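Local coordinates for protein pngf-ii (Elizabethkingia meningoseptica, PDB 4R4X) that probably removes N-linked glycans from glycoproteins and glycopeptides as a peptide:N-glycosidase, hydrolysing the amide link that joins sugar to protein, at residues N418-Y423 and V533-E538; L335-S340 and N377-V382; V408-T413 and H509-K514. One frame throughout, in Å; residues are numbered along the deposited sequence. Where two conformers were deposited one is given.

Interaction 1: residues N418-Y423 and V533-E538; sequences NAQLRY and VLLGQE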
loop_
_atom_site.group_PDB
_atom_site.type_symbol
_atom_site.label_atom_id
_atom_site.label_comp_id
_atom_site.label_asym_id
_atom_site.label_seq_id
_atom_site.Cartn_x
_atom_site.Cartn_y
_atom_site.Cartn_z
ATOM N N ASN A 418 12.818 -22.976 -5.388
ATOM C CA ASN A 418 11.618 -22.565 -4.642
ATOM C C ASN A 418 10.506 -22.059 -5.550
ATOM O O ASN A 418 9.920 -21.016 -5.308
ATOM C CB ASN A 418 11.979 -21.551 -3.556
ATOM C CG ASN A 418 12.809 -22.159 -2.445
ATOM O OD1 ASN A 418 12.744 -23.365 -2.185
ATOM N ND2 ASN A 418 13.607 -21.338 -1.789
ATOM N N ALA A 419 10.195 -22.821 -6.594
ATOM C CA ALA A 419 9.129 -22.449 -7.495
ATOM C C ALA A 419 7.788 -22.437 -6.757
ATOM O O ALA A 419 7.522 -23.282 -5.919
ATOM C CB ALA A 419 9.040 -23.415 -8.665
ATOM N N GLN A 420 6.934 -21.501 -7.128
ATOM C CA GLN A 420 5.606 -21.401 -6.542
ATOM C C GLN A 420 4.621 -21.027 -7.626
ATOM O O GLN A 420 4.991 -20.340 -8.590
ATOM C CB GLN A 420 5.558 -20.309 -5.478
ATOM C CG GLN A 420 6.462 -20.519 -4.280
ATOM C CD GLN A 420 6.522 -19.265 -3.441
ATOM O OE1 GLN A 420 5.699 -18.372 -3.586
ATOM N NE2 GLN A 420 7.506 -19.192 -2.568
ATOM N N LEU A 421 3.369 -21.453 -7.457
ATOM C CA LEU A 421 2.296 -20.943 -8.273
ATOM C C LEU A 421 1.487 -19.984 -7.425
ATOM O O LEU A 421 0.902 -20.388 -6.419
ATOM C CB LEU A 421 1.396 -22.063 -8.796
ATOM C CG LEU A 421 0.302 -21.603 -9.769
ATOM C CD1 LEU A 421 0.896 -21.084 -11.065
ATOM C CD2 LEU A 421 -0.682 -22.724 -10.082
ATOM N N ARG A 422 1.500 -18.714 -7.820
ATOM C CA ARG A 422 0.630 -17.695 -7.232
ATOM C C ARG A 422 -0.713 -17.882 -7.886
ATOM O O ARG A 422 -0.853 -17.665 -9.090
ATOM C CB ARG A 422 1.171 -16.296 -7.512
ATOM C CG ARG A 422 0.327 -15.132 -6.982
ATOM C CD ARG A 422 0.952 -13.828 -7.450
ATOM N NE ARG A 422 0.253 -12.614 -7.023
ATOM C CZ ARG A 422 -0.675 -11.965 -7.725
ATOM N NH1 ARG A 422 -1.187 -10.850 -7.236
ATOM N NH2 ARG A 422 -1.101 -12.411 -8.896
ATOM N N TYR A 423 -1.691 -18.299 -7.094
ATOM C CA TYR A 423 -2.946 -18.816 -7.616
ATOM C C TYR A 423 -4.117 -18.087 -6.971
ATOM O O TYR A 423 -4.270 -18.101 -5.740
ATOM C CB TYR A 423 -3.046 -20.308 -7.331
ATOM C CG TYR A 423 -4.290 -21.003 -7.847
ATOM C CD1 TYR A 423 -4.495 -21.185 -9.210
ATOM C CD2 TYR A 423 -5.237 -21.530 -6.970
ATOM C CE1 TYR A 423 -5.620 -21.848 -9.688
ATOM C CE2 TYR A 423 -6.343 -22.227 -7.437
ATOM C CZ TYR A 423 -6.533 -22.378 -8.797
ATOM O OH TYR A 423 -7.647 -23.016 -9.289
ATOM N N VAL A 533 0.418 -17.381 -11.721
ATOM C CA VAL A 533 1.684 -16.810 -12.070
ATOM C C VAL A 533 2.762 -17.679 -11.433
ATOM O O VAL A 533 2.717 -17.965 -10.239
ATOM C CB VAL A 533 1.785 -15.362 -11.559
ATOM C CG1 VAL A 533 3.151 -14.788 -11.828
ATOM C CG2 VAL A 533 0.726 -14.510 -12.241
ATOM N N LEU A 534 3.725 -18.099 -12.238
ATOM C CA LEU A 534 4.859 -18.871 -11.748
ATOM C C LEU A 534 5.944 -17.962 -11.184
ATOM O O LEU A 534 6.349 -17.024 -11.833
ATOM C CB LEU A 534 5.421 -19.739 -12.871
ATOM C CG LEU A 534 6.626 -20.599 -12.502
ATOM C CD1 LEU A 534 6.247 -21.631 -11.465
ATOM C CD2 LEU A 534 7.181 -21.297 -13.745
ATOM N N LEU A 535 6.379 -18.247 -9.958
ATOM C CA LEU A 535 7.402 -17.487 -9.274
ATOM C C LEU A 535 8.552 -18.435 -8.986
ATOM O O LEU A 535 8.356 -19.635 -8.852
ATOM C CB LEU A 535 6.897 -16.946 -7.951
ATOM C CG LEU A 535 5.529 -16.249 -7.984
ATOM C CD1 LEU A 535 5.058 -16.022 -6.562
ATOM C CD2 LEU A 535 5.583 -14.937 -8.729
ATOM N N GLY A 536 9.750 -17.896 -8.936
ATOM C CA GLY A 536 10.902 -18.698 -8.540
ATOM C C GLY A 536 12.177 -17.890 -8.478
ATOM O O GLY A 536 12.218 -16.706 -8.849
ATOM N N GLN A 537 13.238 -18.540 -8.023
ATOM C CA GLN A 537 14.524 -17.872 -7.896
ATOM C C GLN A 537 15.523 -18.543 -8.806
ATOM O O GLN A 537 15.831 -19.736 -8.635
ATOM C CB GLN A 537 15.000 -17.907 -6.451
ATOM C CG GLN A 537 16.309 -17.169 -6.275
ATOM C CD GLN A 537 16.886 -17.326 -4.887
ATOM O OE1 GLN A 537 16.336 -18.013 -4.036
ATOM N NE2 GLN A 537 18.016 -16.696 -4.664
ATOM N N GLU A 538 15.984 -17.798 -9.800
ATOM C CA GLU A 538 17.061 -18.239 -10.685
ATOM C C GLU A 538 18.368 -17.894 -10.001
ATOM O O GLU A 538 18.560 -16.743 -9.623
ATOM C CB GLU A 538 16.975 -17.513 -12.028
ATOM C CG GLU A 538 15.864 -18.025 -12.924
ATOM C CD GLU A 538 15.713 -17.250 -14.216
ATOM O OE1 GLU A 538 16.233 -16.120 -14.299
ATOM O OE2 GLU A 538 15.047 -17.757 -15.151
HETATM O O HOH W 1 14.115 -18.607 -3.128
#
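Leu535 lies against two side chains of the neighbouring strand, crossing Gln420 at a slant: its CD1 stands 3.8 Å from Gln420 OE1 and 4.0 Å from Arg422 CB. It gets there because CG is anti to the carbonyl carbon (chi1 -48°), beside the backbone N. Val533 shares this face, its CB 4.2 Å from Arg422 CB, and its CG2 approaches the guanidinium obliquely. Arginine suits the site because its methylenes can lie along aliphatic neighbours while the extended chain carries the charge further: NE forms a salt bridge with Glu334, and NH2 bonds to the carbonyl of Glu298.

On the other face Leu421 and Leu534 use their branches against the backbone opposite. Leu534 CD1 sits 3.4 Å from Gln420 O, and Leu421 CD1 is 3.7 Å from Val533 O. The small methyl of Ala419 and side-chain-free Gly536 are consistent with the close approach at this end, where Ala419 CA makes a C-H...O contact of 3.2 Å with Leu535 O. Gln420 and Arg422 each exchange a pair of backbone hydrogen bonds, with Leu535 and Val533, as an antiparallel ladder does.

Chemically, alternate residues pair here, while Leu421 and Leu534 between them bond to strands 493-504 and 378-384. Arg422 is buried among apolar groups, and Glu334 and the Glu298 carbonyl probably offset the cost of burying its charge.

Interaction 2: residues L335-S340 and N377-V382; sequences LRPQLS and NFVLPV
Val379 is wedged against the short helix 336-339: its two methyls meet Leu335, just before the helix, and Pro337 and Gln338 within it. With CG1 anti to the backbone N (chi1 175°), that methyl is turned to Gln338 CB, 4.1 Å away, and to Leu335 CD2 at 4.2 Å. The other methyl, CG2, lies against the ring of Pro337, 3.9 Å from CG. Valine suits the place: its side chain branches at CB, so a strand residue can present two methyls to a helix surface without reaching far. Each of the three partners crosses it at about a right angle.

Pro337 is the second major contributor. Its CB is directed toward the strand, and CG also rests on the main chain of Asn377, 3.7 Å from the carbonyl carbon C. A proline is well placed in the first turn of a helix, where a backbone N-H is not required to bond back along the chain. Gln338 N donates to Leu335 O at 2.9 Å, and its aliphatic CB contributes to the packing. No hydrogen bond joins the two segments.

Asn377 and Phe378 together face Gly536 as a classic beta bulge, and Asn377 OD1 accepts the backbone N-H of Glu538. Strand 378-384 is an outermost strand of the nine-stranded antiparallel sheet, with 527-537 beside it, while Leu335 also touches Ile297 and Leu299 of strand 297-303.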
loop_
_atom_site.group_PDB
_atom_site.type_symbol
_atom_site.label_atom_id
_atom_site.label_comp_id
_atom_site.label_asym_id
_atom_site.label_seq_id
_atom_site.Cartn_x
_atom_site.Cartn_y
_atom_site.Cartn_z
ATOM N N LEU A 335 5.741 -9.509 -7.243
ATOM C CA LEU A 335 5.673 -9.149 -8.665
ATOM C C LEU A 335 6.698 -8.086 -9.074
ATOM O O LEU A 335 6.701 -7.613 -10.223
ATOM C CB LEU A 335 4.249 -8.682 -9.028
ATOM C CG LEU A 335 3.146 -9.712 -8.770
ATOM C CD1 LEU A 335 1.766 -9.127 -9.027
ATOM C CD2 LEU A 335 3.398 -10.949 -9.628
ATOM N N ARG A 336 7.561 -7.730 -8.131
ATOM C CA ARG A 336 8.645 -6.784 -8.362
ATOM C C ARG A 336 9.399 -7.019 -9.700
ATOM O O ARG A 336 9.582 -6.083 -10.452
ATOM C CB ARG A 336 9.616 -6.784 -7.171
ATOM C CG ARG A 336 10.719 -5.729 -7.280
ATOM C CD ARG A 336 11.840 -5.932 -6.268
ATOM N NE ARG A 336 12.538 -7.183 -6.551
ATOM C CZ ARG A 336 13.392 -7.348 -7.559
ATOM N NH1 ARG A 336 13.720 -6.340 -8.368
ATOM N NH2 ARG A 336 13.936 -8.535 -7.739
ATOM N N PRO A 337 9.791 -8.271 -10.008
ATOM C CA PRO A 337 10.516 -8.514 -11.269
ATOM C C PRO A 337 9.739 -8.138 -12.536
ATOM O O PRO A 337 10.352 -7.805 -13.535
ATOM C CB PRO A 337 10.800 -10.016 -11.239
ATOM C CG PRO A 337 10.782 -10.358 -9.779
ATOM C CD PRO A 337 9.681 -9.497 -9.203
ATOM N N GLN A 338 8.411 -8.189 -12.491
ATOM C CA GLN A 338 7.585 -7.826 -13.622
ATOM C C GLN A 338 7.341 -6.313 -13.666
ATOM O O GLN A 338 7.031 -5.784 -14.719
ATOM C CB GLN A 338 6.260 -8.609 -13.557
ATOM C CG GLN A 338 5.293 -8.430 -14.718
ATOM C CD GLN A 338 5.803 -9.010 -16.031
ATOM O OE1 GLN A 338 5.660 -8.398 -17.096
ATOM N NE2 GLN A 338 6.402 -10.183 -15.960
ATOM N N LEU A 339 7.488 -5.623 -12.533
ATOM C CA LEU A 339 7.194 -4.170 -12.449
ATOM C C LEU A 339 8.408 -3.268 -12.547
ATOM O O LEU A 339 8.315 -2.167 -13.086
ATOM C CB LEU A 339 6.488 -3.862 -11.134
ATOM C CG LEU A 339 5.116 -4.502 -10.909
ATOM C CD1 LEU A 339 4.783 -4.445 -9.422
ATOM C CD2 LEU A 339 4.061 -3.796 -11.730
ATOM N N SER A 340 9.541 -3.717 -12.011
ATOM C CA SER A 340 10.698 -2.850 -11.796
ATOM C C SER A 340 11.191 -2.226 -13.103
ATOM O O SER A 340 11.404 -2.931 -14.100
ATOM C CB SER A 340 11.844 -3.640 -11.143
ATOM O OG SER A 340 12.890 -2.771 -10.770
ATOM N N ASN A 377 13.179 -13.895 -8.207
ATOM C CA ASN A 377 13.629 -12.915 -9.202
ATOM C C ASN A 377 13.067 -13.220 -10.576
ATOM O O ASN A 377 13.510 -12.641 -11.576
ATOM C CB ASN A 377 15.160 -12.817 -9.261
ATOM C CG ASN A 377 15.823 -14.165 -9.475
ATOM O OD1 ASN A 377 15.189 -15.117 -9.900
ATOM N ND2 ASN A 377 17.111 -14.244 -9.182
ATOM N N PHE A 378 12.081 -14.114 -10.609
ATOM C CA PHE A 378 11.466 -14.631 -11.813
ATOM C C PHE A 378 9.956 -14.634 -11.640
ATOM O O PHE A 378 9.453 -15.040 -10.588
ATOM C CB PHE A 378 11.961 -16.055 -12.070
ATOM C CG PHE A 378 11.351 -16.723 -13.278
ATOM C CD1 PHE A 378 10.183 -17.453 -13.168
ATOM C CD2 PHE A 378 11.978 -16.650 -14.526
ATOM C CE1 PHE A 378 9.630 -18.089 -14.274
ATOM C CE2 PHE A 378 11.419 -17.266 -15.631
ATOM C CZ PHE A 378 10.253 -18.004 -15.501
ATOM N N VAL A 379 9.258 -14.153 -12.668
ATOM C CA VAL A 379 7.793 -14.114 -12.753
ATOM C C VAL A 379 7.376 -14.480 -14.174
ATOM O O VAL A 379 7.867 -13.885 -15.125
ATOM C CB VAL A 379 7.259 -12.694 -12.443
ATOM C CG1 VAL A 379 5.764 -12.615 -12.651
ATOM C CG2 VAL A 379 7.608 -12.294 -11.016
ATOM N N LEU A 380 6.506 -15.486 -14.314
ATOM C CA LEU A 380 5.945 -15.901 -15.605
ATOM C C LEU A 380 4.449 -16.147 -15.468
ATOM O O LEU A 380 4.043 -17.089 -14.773
ATOM C CB LEU A 380 6.577 -17.205 -16.082
ATOM C CG LEU A 380 6.136 -17.684 -17.471
ATOM C CD1 LEU A 380 6.575 -16.711 -18.535
ATOM C CD2 LEU A 380 6.685 -19.066 -17.782
ATOM N N PRO A 381 3.619 -15.316 -16.129
ATOM C CA PRO A 381 2.172 -15.537 -16.135
ATOM C C PRO A 381 1.832 -16.739 -17.013
ATOM O O PRO A 381 2.195 -16.740 -18.182
ATOM C CB PRO A 381 1.613 -14.263 -16.766
ATOM C CG PRO A 381 2.725 -13.716 -17.602
ATOM C CD PRO A 381 4.012 -14.121 -16.901
ATOM N N VAL A 382 1.170 -17.750 -16.455
ATOM C CA VAL A 382 0.930 -19.003 -17.175
ATOM C C VAL A 382 -0.519 -19.165 -17.611
ATOM O O VAL A 382 -0.777 -19.665 -18.692
ATOM C CB VAL A 382 1.435 -20.233 -16.392
ATOM C CG1 VAL A 382 2.957 -20.239 -16.352
ATOM C CG2 VAL A 382 0.905 -20.268 -14.984
#

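Interaction 3: residues V408-T413 and H509-K514; sequences VDFILT and HTIQVK
His509 O takes two contacts from the neighbouring strand: it accepts the N-H of Phe410, N to O 3.0 Å, and Asp409 CA adds a C-H...O contact at 3.3 Å. The two strands are an antiparallel pair in a four-stranded sheet that faces a larger one, consistent with the jelly-roll sandwiches of PNGase F. Phe410 and His509 form one hydrogen-bonded pair and Val408 and Ile511 another, each exchanging two backbone bonds.

The aromatic ring of Phe410 is brought over this ladder by chi1 of 54°, which puts CG in the crowded position between the backbone N and the carbonyl carbon. One ring face then lies over His509 O, offset toward the rim, and CZ touches His509 CB at 3.6 Å. A large flat apolar ring suits this inner face, where it also meets Val382 and Leu534 of the facing sheet. The imidazole is fixed at both nitrogens, by Asp447 at ND1 and Asn505 O at NE2, and Leu412 CD1 packs against its CD2. At the ring edge, in plane, Ile511 CG1 stands 3.8 Å from Phe410 CE1.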
loop_
_atom_site.group_PDB
_atom_site.type_symbol
_atom_site.label_atom_id
_atom_site.label_comp_id
_atom_site.label_asym_id
_atom_site.label_seq_id
_atom_site.Cartn_x
_atom_site.Cartn_y
_atom_site.Cartn_z
ATOM N N VAL A 408 -1.505 -25.865 -19.430
ATOM C CA VAL A 408 -0.534 -24.977 -20.058
ATOM C C VAL A 408 0.855 -25.640 -20.060
ATOM O O VAL A 408 1.253 -26.227 -19.053
ATOM C CB VAL A 408 -0.462 -23.643 -19.277
ATOM C CG1 VAL A 408 0.306 -22.581 -20.044
ATOM C CG2 VAL A 408 -1.862 -23.145 -18.945
ATOM N N ASP A 409 1.577 -25.507 -21.168
ATOM C CA ASP A 409 2.943 -25.984 -21.339
ATOM C C ASP A 409 3.795 -24.710 -21.424
ATOM O O ASP A 409 3.375 -23.746 -22.049
ATOM C CB ASP A 409 3.027 -26.797 -22.662
ATOM C CG ASP A 409 4.380 -27.465 -22.891
ATOM O OD1 ASP A 409 5.043 -27.854 -21.908
ATOM O OD2 ASP A 409 4.779 -27.651 -24.078
ATOM N N PHE A 410 4.980 -24.719 -20.811
ATOM C CA PHE A 410 5.929 -23.602 -20.878
ATOM C C PHE A 410 7.365 -24.133 -20.777
ATOM O O PHE A 410 7.602 -25.270 -20.341
ATOM C CB PHE A 410 5.671 -22.589 -19.755
ATOM C CG PHE A 410 5.669 -23.196 -18.386
ATOM C CD1 PHE A 410 4.506 -23.742 -17.863
ATOM C CD2 PHE A 410 6.829 -23.250 -17.627
ATOM C CE1 PHE A 410 4.494 -24.314 -16.616
ATOM C CE2 PHE A 410 6.822 -23.834 -16.383
ATOM C CZ PHE A 410 5.650 -24.366 -15.879
ATOM N N ILE A 411 8.314 -23.299 -21.155
ATOM C CA ILE A 411 9.722 -23.699 -21.189
ATOM C C ILE A 411 10.539 -22.839 -20.265
ATOM O O ILE A 411 10.498 -21.611 -20.351
ATOM C CB ILE A 411 10.286 -23.575 -22.618
ATOM C CG1 ILE A 411 9.503 -24.477 -23.570
ATOM C CG2 ILE A 411 11.761 -23.956 -22.644
ATOM C CD1 ILE A 411 9.669 -24.122 -25.040
ATOM N N LEU A 412 11.269 -23.467 -19.350
ATOM C CA LEU A 412 12.199 -22.735 -18.494
ATOM C C LEU A 412 13.593 -22.848 -19.086
ATOM O O LEU A 412 14.012 -23.951 -19.448
ATOM C CB LEU A 412 12.221 -23.322 -17.084
ATOM C CG LEU A 412 10.907 -23.240 -16.322
ATOM C CD1 LEU A 412 11.091 -23.969 -15.016
ATOM C CD2 LEU A 412 10.479 -21.788 -16.116
ATOM N N THR A 413 14.314 -21.725 -19.168
ATOM C CA THR A 413 15.677 -21.761 -19.706
ATOM C C THR A 413 16.731 -21.965 -18.623
ATOM O O THR A 413 17.882 -22.237 -18.903
ATOM C CB THR A 413 15.988 -20.506 -20.539
ATOM O OG1 THR A 413 15.864 -19.337 -19.736
ATOM C CG2 THR A 413 15.047 -20.414 -21.720
ATOM N N HIS A 509 7.745 -27.875 -19.054
ATOM C CA HIS A 509 6.883 -28.255 -17.951
ATOM C C HIS A 509 5.443 -27.987 -18.323
ATOM O O HIS A 509 5.157 -27.223 -19.245
ATOM C CB HIS A 509 7.255 -27.472 -16.686
ATOM C CG HIS A 509 8.599 -27.828 -16.135
ATOM N ND1 HIS A 509 8.807 -28.926 -15.322
ATOM C CD2 HIS A 509 9.805 -27.237 -16.286
ATOM C CE1 HIS A 509 10.085 -29.004 -15.008
ATOM N NE2 HIS A 509 10.714 -27.995 -15.585
ATOM N N THR A 510 4.532 -28.642 -17.627
ATOM C CA THR A 510 3.105 -28.386 -17.765
ATOM C C THR A 510 2.462 -28.126 -16.412
ATOM O O THR A 510 2.831 -28.734 -15.389
ATOM C CB THR A 510 2.369 -29.570 -18.404
ATOM O OG1 THR A 510 2.448 -30.709 -17.530
ATOM C CG2 THR A 510 2.932 -29.874 -19.790
ATOM N N ILE A 511 1.531 -27.197 -16.369
ATOM C CA ILE A 511 0.737 -27.031 -15.165
ATOM C C ILE A 511 -0.701 -27.214 -15.604
ATOM O O ILE A 511 -1.076 -26.811 -16.710
ATOM C CB ILE A 511 0.979 -25.685 -14.480
ATOM C CG1 ILE A 511 2.335 -25.691 -13.779
ATOM C CG2 ILE A 511 -0.111 -25.414 -13.439
ATOM C CD1 ILE A 511 2.829 -24.321 -13.302
ATOM N N GLN A 512 -1.496 -27.847 -14.752
ATOM C CA GLN A 512 -2.896 -28.084 -15.054
ATOM C C GLN A 512 -3.795 -27.816 -13.849
ATOM O O GLN A 512 -3.425 -28.125 -12.728
ATOM C CB GLN A 512 -3.086 -29.506 -15.534
ATOM C CG GLN A 512 -4.531 -29.815 -15.904
ATOM C CD GLN A 512 -4.691 -31.205 -16.462
ATOM O OE1 GLN A 512 -5.478 -31.435 -17.391
ATOM N NE2 GLN A 512 -3.951 -32.132 -15.908
ATOM N N VAL A 513 -4.952 -27.205 -14.101
ATOM C CA VAL A 513 -5.973 -26.995 -13.064
ATOM C C VAL A 513 -7.238 -27.715 -13.445
ATOM O O VAL A 513 -7.722 -27.554 -14.559
ATOM C CB VAL A 513 -6.319 -25.509 -12.876
ATOM C CG1 VAL A 513 -7.343 -25.316 -11.754
ATOM C CG2 VAL A 513 -5.047 -24.739 -12.584
ATOM N N LYS A 514 -7.771 -28.489 -12.502
ATOM C CA LYS A 514 -9.028 -29.199 -12.669
ATOM C C LYS A 514 -9.943 -28.783 -11.513
ATOM O O LYS A 514 -9.485 -28.689 -10.375
ATOM C CB LYS A 514 -8.823 -30.713 -12.587
ATOM C CG LYS A 514 -7.945 -31.316 -13.676
ATOM C CD LYS A 514 -7.997 -32.839 -13.632
ATOM C CE LYS A 514 -6.975 -33.463 -14.563
ATOM N NZ LYS A 514 -7.034 -34.939 -14.449
#

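Overall arrangement
The three contacts lie on the same side of the chain's centre, in the C-terminal half of the protein. Interactions 1 and 2 have centres about 9 Å apart and share the nine-stranded sheet, where strand 378-384 pairs with 527-537 through the bond of Leu534 N to Leu380 O. Interaction 3, about 12 Å from interaction 1 and 16 Å from interaction 2 between centres, belongs to the four-stranded sheet opposite; Leu534, Phe378 and Val382 meet its Phe410 and Leu412. Along the chain interaction 2 closes first, whereas interactions 1 and 3 alternate, strands 406-412 and 507-514 leading to 416-428 and 527-537. Consecutive strands thus pass between sheets, tying the sandwich together, with helix 336-339 packed on the nine-stranded sheet beside strand 378-384.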